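Local coordinates for CNPV058 bcl-2 like protein (Canarypox virus, PDB 5WOS) that inhibits apoptosis of the infected host cell as a viral Bcl-2 homologue, interacting with the proapoptotic factors BAK1 and BAX and with other BH3-containing proteins, at residues 27-30 / 36-39; 103-108 / 119-124. All coordinates share one frame; numbering follows the deposited sequence.

Interaction 1. Residues 27-30 / 36-39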
ATOM      1  N   PHE A  27      -4.868   2.098  -6.843  1.00 34.05           N
ATOM      2  CA  PHE A  27      -5.731   3.059  -6.166  1.00 36.38           C
ATOM      3  C   PHE A  27      -6.830   3.536  -7.105  1.00 39.61           C
ATOM      4  O   PHE A  27      -8.013   3.542  -6.746  1.00 39.72           O
ATOM      5  CB  PHE A  27      -4.908   4.242  -5.647  1.00 34.14           C
ATOM      6  CG  PHE A  27      -4.045   3.918  -4.455  1.00 33.06           C
ATOM      7  CD1 PHE A  27      -3.867   2.611  -4.025  1.00 37.30           C
ATOM      8  CD2 PHE A  27      -3.416   4.933  -3.754  1.00 37.34           C
ATOM      9  CE1 PHE A  27      -3.074   2.327  -2.928  1.00 40.15           C
ATOM     10  CE2 PHE A  27      -2.626   4.654  -2.659  1.00 35.58           C
ATOM     11  CZ  PHE A  27      -2.456   3.350  -2.246  1.00 37.99           C
ATOM     12  N   ILE A  28      -6.455   3.925  -8.326  1.00 40.95           N
ATOM     13  CA  ILE A  28      -7.445   4.315  -9.329  1.00 37.98           C
ATOM     14  C   ILE A  28      -8.481   3.212  -9.503  1.00 43.11           C
ATOM     15  O   ILE A  28      -9.692   3.445  -9.399  1.00 43.76           O
ATOM     16  CB  ILE A  28      -6.749   4.648 -10.661  1.00 45.13           C
ATOM     17  CG1 ILE A  28      -5.927   5.932 -10.519  1.00 43.24           C
ATOM     18  CG2 ILE A  28      -7.769   4.800 -11.785  1.00 44.94           C
ATOM     19  CD1 ILE A  28      -4.976   6.172 -11.661  1.00 32.92           C
ATOM     20  N   GLU A  29      -8.020   1.989  -9.775  1.00 39.72           N
ATOM     21  CA  GLU A  29      -8.955   0.895 -10.008  1.00 39.42           C
ATOM     22  C   GLU A  29      -9.823   0.639  -8.783  1.00 42.17           C
ATOM     23  O   GLU A  29     -11.020   0.357  -8.911  1.00 44.15           O
ATOM     24  CB  GLU A  29      -8.202  -0.375 -10.406  1.00 38.18           C
ATOM     25  CG  GLU A  29      -9.131  -1.564 -10.678  1.00 42.85           C
ATOM     26  CD  GLU A  29      -8.474  -2.675 -11.481  1.00 50.93           C
ATOM     27  OE1 GLU A  29      -7.364  -2.460 -12.013  1.00 55.53           O
ATOM     28  OE2 GLU A  29      -9.071  -3.767 -11.586  1.00 51.04           O
ATOM     29  N   TYR A  30      -9.246   0.743  -7.585  1.00 41.05           N
ATOM     30  CA  TYR A  30     -10.017   0.444  -6.385  1.00 40.69           C
ATOM     31  C   TYR A  30     -11.030   1.538  -6.076  1.00 45.94           C
ATOM     32  O   TYR A  30     -12.087   1.257  -5.501  1.00 42.51           O
ATOM     33  CB  TYR A  30      -9.093   0.245  -5.187  1.00 39.28           C
ATOM     34  CG  TYR A  30      -9.861  -0.089  -3.931  1.00 41.56           C
ATOM     35  CD1 TYR A  30     -10.513  -1.307  -3.802  1.00 39.22           C
ATOM     36  CD2 TYR A  30      -9.951   0.816  -2.884  1.00 37.64           C
ATOM     37  CE1 TYR A  30     -11.225  -1.618  -2.667  1.00 36.00           C
ATOM     38  CE2 TYR A  30     -10.662   0.512  -1.742  1.00 41.05           C
ATOM     39  CZ  TYR A  30     -11.298  -0.709  -1.639  1.00 41.74           C
ATOM     40  OH  TYR A  30     -12.010  -1.026  -0.502  1.00 46.66           O
ATOM     41  N   ARG A  36      -7.732  -1.228 -14.941  1.00 47.29           N
ATOM     42  CA  ARG A  36      -6.502  -0.509 -15.252  1.00 42.62           C
ATOM     43  C   ARG A  36      -5.405  -1.440 -15.754  1.00 40.17           C
ATOM     44  O   ARG A  36      -4.240  -1.039 -15.820  1.00 41.14           O
ATOM     45  CB  ARG A  36      -6.020   0.268 -14.027  1.00 47.55           C
ATOM     46  CG  ARG A  36      -7.025   1.294 -13.513  1.00 42.46           C
ATOM     47  CD  ARG A  36      -7.224   2.445 -14.487  1.00 42.84           C
ATOM     48  NE  ARG A  36      -5.982   3.168 -14.750  1.00 45.75           N
ATOM     49  CZ  ARG A  36      -5.916   4.374 -15.309  1.00 46.91           C
ATOM     50  NH1 ARG A  36      -7.026   5.011 -15.661  1.00 45.97           N
ATOM     51  NH2 ARG A  36      -4.739   4.950 -15.509  1.00 36.96           N
ATOM     52  N   ASN A  37      -5.755  -2.675 -16.125  1.00 48.19           N
ATOM     53  CA  ASN A  37      -4.754  -3.631 -16.589  1.00 48.88           C
ATOM     54  C   ASN A  37      -4.044  -3.174 -17.856  1.00 34.95           C
ATOM     55  O   ASN A  37      -2.961  -3.684 -18.159  1.00 41.29           O
ATOM     56  CB  ASN A  37      -5.400  -4.992 -16.846  1.00 54.10           C
ATOM     57  CG  ASN A  37      -6.009  -5.589 -15.604  1.00 52.96           C
ATOM     58  OD1 ASN A  37      -5.577  -5.306 -14.487  1.00 56.71           O
ATOM     59  ND2 ASN A  37      -7.019  -6.427 -15.790  1.00 65.47           N
ATOM     60  N   PHE A  38      -4.629  -2.244 -18.609  1.00 32.34           N
ATOM     61  CA  PHE A  38      -4.061  -1.800 -19.874  1.00 37.25           C
ATOM     62  C   PHE A  38      -3.508  -0.382 -19.808  1.00 36.84           C
ATOM     63  O   PHE A  38      -3.212   0.207 -20.853  1.00 38.18           O
ATOM     64  CB  PHE A  38      -5.116  -1.912 -20.974  1.00 40.96           C
ATOM     65  CG  PHE A  38      -5.802  -3.250 -21.011  1.00 39.28           C
ATOM     66  CD1 PHE A  38      -5.078  -4.407 -21.252  1.00 37.49           C
ATOM     67  CD2 PHE A  38      -7.169  -3.350 -20.799  1.00 43.16           C
ATOM     68  CE1 PHE A  38      -5.702  -5.637 -21.284  1.00 41.81           C
ATOM     69  CE2 PHE A  38      -7.799  -4.578 -20.829  1.00 46.52           C
ATOM     70  CZ  PHE A  38      -7.066  -5.724 -21.074  1.00 44.87           C
ATOM     71  N   HIS A  39      -3.371   0.184 -18.608  1.00 41.71           N
ATOM     72  CA  HIS A  39      -2.670   1.445 -18.415  1.00 39.62           C
ATOM     73  C   HIS A  39      -1.333   1.277 -17.714  1.00 44.43           C
ATOM     74  O   HIS A  39      -0.518   2.203 -17.748  1.00 48.67           O
ATOM     75  CB  HIS A  39      -3.526   2.418 -17.591  1.00 44.10           C
ATOM     76  CG  HIS A  39      -4.832   2.769 -18.230  1.00 47.48           C
ATOM     77  ND1 HIS A  39      -5.958   1.985 -18.100  1.00 43.67           N
ATOM     78  CD2 HIS A  39      -5.193   3.821 -19.002  1.00 54.94           C
ATOM     79  CE1 HIS A  39      -6.956   2.538 -18.765  1.00 52.60           C
ATOM     80  NE2 HIS A  39      -6.519   3.653 -19.322  1.00 51.08           N
TER

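Interaction 2. Residues 103-108 / 119-124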
ATOM      1  N   ALA A 103      -4.833   1.867  -0.045  1.00 37.07           N
ATOM      2  CA  ALA A 103      -5.956   1.917  -0.975  1.00 34.64           C
ATOM      3  C   ALA A 103      -7.258   2.229  -0.248  1.00 36.49           C
ATOM      4  O   ALA A 103      -8.054   3.052  -0.713  1.00 44.34           O
ATOM      5  CB  ALA A 103      -6.070   0.595  -1.731  1.00 47.11           C
ATOM      6  N   TYR A 104      -7.492   1.584   0.897  1.00 41.36           N
ATOM      7  CA  TYR A 104      -8.727   1.825   1.636  1.00 44.20           C
ATOM      8  C   TYR A 104      -8.827   3.282   2.069  1.00 43.85           C
ATOM      9  O   TYR A 104      -9.869   3.925   1.891  1.00 44.97           O
ATOM     10  CB  TYR A 104      -8.813   0.899   2.850  1.00 44.95           C
ATOM     11  CG  TYR A 104     -10.061   1.134   3.668  1.00 51.35           C
ATOM     12  CD1 TYR A 104     -11.314   0.894   3.127  1.00 59.49           C
ATOM     13  CD2 TYR A 104      -9.989   1.610   4.971  1.00 53.37           C
ATOM     14  CE1 TYR A 104     -12.464   1.109   3.861  1.00 73.12           C
ATOM     15  CE2 TYR A 104     -11.137   1.830   5.715  1.00 58.97           C
ATOM     16  CZ  TYR A 104     -12.371   1.578   5.153  1.00 68.52           C
ATOM     17  OH  TYR A 104     -13.520   1.793   5.877  1.00 74.96           O
ATOM     18  N   VAL A 105      -7.753   3.818   2.654  1.00 42.79           N
ATOM     19  CA  VAL A 105      -7.744   5.223   3.063  1.00 40.60           C
ATOM     20  C   VAL A 105      -8.090   6.118   1.882  1.00 43.76           C
ATOM     21  O   VAL A 105      -8.906   7.041   1.992  1.00 47.29           O
ATOM     22  CB  VAL A 105      -6.377   5.592   3.670  1.00 36.40           C
ATOM     23  CG1 VAL A 105      -6.164   7.105   3.685  1.00 44.68           C
ATOM     24  CG2 VAL A 105      -6.265   5.041   5.079  1.00 34.23           C
ATOM     25  N   THR A 106      -7.470   5.855   0.731  1.00 47.09           N
ATOM     26  CA  THR A 106      -7.723   6.671  -0.452  1.00 45.28           C
ATOM     27  C   THR A 106      -9.206   6.670  -0.801  1.00 46.38           C
ATOM     28  O   THR A 106      -9.806   7.729  -1.017  1.00 44.16           O
ATOM     29  CB  THR A 106      -6.884   6.159  -1.627  1.00 37.93           C
ATOM     30  OG1 THR A 106      -5.505   6.095  -1.240  1.00 46.07           O
ATOM     31  CG2 THR A 106      -7.010   7.081  -2.824  1.00 39.10           C
ATOM     32  N   LYS A 107      -9.819   5.486  -0.859  1.00 45.81           N
ATOM     33  CA  LYS A 107     -11.256   5.419  -1.094  1.00 51.87           C
ATOM     34  C   LYS A 107     -12.015   6.182  -0.017  1.00 49.46           C
ATOM     35  O   LYS A 107     -12.972   6.905  -0.314  1.00 58.36           O
ATOM     36  CB  LYS A 107     -11.721   3.962  -1.140  1.00 49.11           C
ATOM     37  CG  LYS A 107     -12.783   3.666  -2.202  1.00 46.46           C
ATOM     38  CD  LYS A 107     -13.724   2.556  -1.751  1.00 52.27           C
ATOM     39  CE  LYS A 107     -14.335   1.808  -2.927  1.00 57.64           C
ATOM     40  NZ  LYS A 107     -15.052   2.711  -3.867  1.00 65.03           N
ATOM     41  N   VAL A 108     -11.584   6.057   1.241  1.00 55.89           N
ATOM     42  CA  VAL A 108     -12.299   6.688   2.348  1.00 55.72           C
ATOM     43  C   VAL A 108     -12.264   8.204   2.209  1.00 60.66           C
ATOM     44  O   VAL A 108     -13.289   8.881   2.354  1.00 67.75           O
ATOM     45  CB  VAL A 108     -11.715   6.221   3.692  1.00 57.57           C
ATOM     46  CG1 VAL A 108     -12.108   7.172   4.827  1.00 61.22           C
ATOM     47  CG2 VAL A 108     -12.197   4.811   3.995  1.00 52.13           C
ATOM     48  N   ASP A 119      -5.321  12.618  -4.787  1.00 71.32           N
ATOM     49  CA  ASP A 119      -4.300  12.782  -5.814  1.00 71.40           C
ATOM     50  C   ASP A 119      -2.898  12.524  -5.274  1.00 59.39           C
ATOM     51  O   ASP A 119      -1.970  12.314  -6.064  1.00 62.55           O
ATOM     52  CB  ASP A 119      -4.379  14.192  -6.406  1.00 71.60           C
ATOM     53  CG  ASP A 119      -3.605  14.328  -7.703  1.00 81.16           C
ATOM     54  OD1 ASP A 119      -3.321  13.293  -8.342  1.00 98.41           O
ATOM     55  OD2 ASP A 119      -3.283  15.471  -8.086  1.00 79.56           O
ATOM     56  N   LEU A 120      -2.723  12.518  -3.950  1.00 64.89           N
ATOM     57  CA  LEU A 120      -1.399  12.424  -3.352  1.00 60.88           C
ATOM     58  C   LEU A 120      -1.090  11.074  -2.724  1.00 52.08           C
ATOM     59  O   LEU A 120       0.091  10.722  -2.619  1.00 47.74           O
ATOM     60  CB  LEU A 120      -1.227  13.508  -2.279  1.00 60.49           C
ATOM     61  CG  LEU A 120      -1.575  14.934  -2.704  1.00 77.55           C
ATOM     62  CD1 LEU A 120      -1.252  15.904  -1.575  1.00 86.60           C
ATOM     63  CD2 LEU A 120      -0.846  15.327  -3.986  1.00 70.62           C
ATOM     64  N   MET A 121      -2.104  10.314  -2.312  1.00 56.66           N
ATOM     65  CA  MET A 121      -1.852   9.071  -1.591  1.00 50.91           C
ATOM     66  C   MET A 121      -0.842   8.161  -2.275  1.00 46.70           C
ATOM     67  O   MET A 121       0.027   7.614  -1.574  1.00 48.67           O
ATOM     68  CB  MET A 121      -3.174   8.320  -1.381  1.00 43.87           C
ATOM     69  CG  MET A 121      -4.053   8.889  -0.274  1.00 56.81           C
ATOM     70  SD  MET A 121      -3.255   8.937   1.347  1.00 57.70           S
ATOM     71  CE  MET A 121      -2.990   7.192   1.658  1.00 43.73           C
ATOM     72  N   PRO A 122      -0.888   7.944  -3.592  1.00 42.53           N
ATOM     73  CA  PRO A 122       0.132   7.078  -4.210  1.00 43.55           C
ATOM     74  C   PRO A 122       1.550   7.553  -3.947  1.00 41.63           C
ATOM     75  O   PRO A 122       2.412   6.753  -3.555  1.00 41.33           O
ATOM     76  CB  PRO A 122      -0.231   7.129  -5.699  1.00 40.34           C
ATOM     77  CG  PRO A 122      -1.685   7.478  -5.726  1.00 41.18           C
ATOM     78  CD  PRO A 122      -1.896   8.398  -4.567  1.00 46.12           C
ATOM     79  N   ASP A 123       1.816   8.843  -4.147  1.00 46.57           N
ATOM     80  CA  ASP A 123       3.154   9.367  -3.900  1.00 42.69           C
ATOM     81  C   ASP A 123       3.507   9.304  -2.420  1.00 44.70           C
ATOM     82  O   ASP A 123       4.663   9.044  -2.065  1.00 45.11           O
ATOM     83  CB  ASP A 123       3.249  10.800  -4.416  1.00 43.75           C
ATOM     84  CG  ASP A 123       3.313  10.875  -5.929  1.00 46.59           C
ATOM     85  OD1 ASP A 123       4.310  10.398  -6.513  1.00 57.66           O
ATOM     86  OD2 ASP A 123       2.359  11.404  -6.534  1.00 66.31           O
ATOM     87  N   ILE A 124       2.525   9.522  -1.542  1.00 44.30           N
ATOM     88  CA  ILE A 124       2.806   9.584  -0.110  1.00 46.96           C
ATOM     89  C   ILE A 124       3.282   8.232   0.410  1.00 55.21           C
ATOM     90  O   ILE A 124       4.241   8.160   1.192  1.00 43.91           O
ATOM     91  CB  ILE A 124       1.569  10.083   0.660  1.00 50.55           C
ATOM     92  CG1 ILE A 124       1.283  11.545   0.303  1.00 52.47           C
ATOM     93  CG2 ILE A 124       1.778   9.942   2.172  1.00 51.22           C
ATOM     94  CD1 ILE A 124      -0.007  12.091   0.888  1.00 65.92           C
TER

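Interaction 1. Residues 27-30 / 36-39
Arg36, in the loop that follows helix 14-32, folds its side chain back against Ile28 and Glu29 on the last turns of that helix. At its start, CB of Arg36 lies 3.6 Å from OE1 of Glu29. CG of Arg36 packs 3.7 Å from CB of Glu29, and the two side chains run past each other in opposite directions. Further on, CD of Arg36 touches the methyl CG2 of Ile28 at 3.6 Å, NE lies near the same methyl, and NH2 of Arg36 reaches CD1 of Ile28 at 4.0 Å. Bends at chi2 (-67°) and chi3 (-60°) carry the arginine across the isoleucine at a slant, with CG2 and CD1 of Ile28 over one face of the guanidinium. On the opposite face CG of His39 lies 3.4 Å above the plane; it and CD1 of Ile28 both sit toward the rim, flanking the group off centre.

The charged ends of Glu29 and Arg36 do not meet: NE of Arg36 stays 6.4 Å from OE1 of Glu29 and instead hydrogen-bonds to Asn25. What the carboxylate receives is the backbone amide, with N of Arg36 3.2 Å from OE1 of Glu29 in a bent bond (143° at the hydrogen) that arrives well above the carboxylate plane. The hydroxyl of Tyr46 also hydrogen-bonds to this oxygen, so OE1 ties the loop to two helices. This surface contact fastens the loop joining the first two helices of the Bcl-2 bundle, 14-32 and 43-69, back onto the end of the first; Lys50 of the second touches Glu29, while Tyr46 and Ile47 touch Asn37.

Interaction 2. Residues 103-108 / 119-124
Within the all-helical Bcl-2 fold, this contact packs helix 92-112 against the first turn of helix 121-138, with Met121 reaching across to Val105 and Thr106. The backbones come nearest at Thr106 and Met121, whose CA atoms are 6.4 Å apart. Met121 is curled: its CG sits beside its own backbone N, and further turns at chi2 (-58°) and chi3 (-63°) double the chain back on itself, which brings the terminal methyl round to Val105. There CE of Met121 rests 3.8 Å from CG1 of Val105, and the two side chains cross at about a right angle. The sulfur is a looser neighbour, with SD of Met121 4.2 Å from the same CG1 of Val105.

Nearer the root of the methionine, Thr106 slides past it in the opposite sense. OG1 of Thr106 approaches CB of Met121 to 3.2 Å and CG of Met121 to 3.3 Å, so a hydroxyl oxygen lies against two methylene groups. With OG1 beside the threonine's own backbone N (chi1 -54°), the hydroxyl hydrogen-bonds to the carbonyl oxygen of Gly102, one turn earlier in the helix. Around the pair, Phe27 of helix 14-32 and Val118 of the preceding loop touch Thr106, while Ile78 of helix 78-86 touches Met121.

All three touching residues are buried, and the meeting is essentially apolar. The one polar side-chain group at this interface, the threonine hydroxyl, finds its partner inside its own helix, so it can face methionine carbons without needing a polar group from helix 121-138.

Overall arrangement
Interaction 1 comes first along the chain and closes before interaction 2 opens; their centres are 14 Å apart. The former is a surface contact between the end of helix 14-32 and the loop leading to helix 43-69, whereas the latter is buried between helices 92-112 and 121-138. Phe27 and Tyr30 join them. On the face of helix 14-32 turned toward the interior, Phe27 packs with CE1 3.4 Å from N of Ala103 and also touches Met121 and Pro122, while Tyr30 lies against Ala103 and Lys107. This end of helix 14-32 thus holds its following loop at the surface and packs against helices 92-112 and 121-138 within the bundle, with helix 43-69 also touching it.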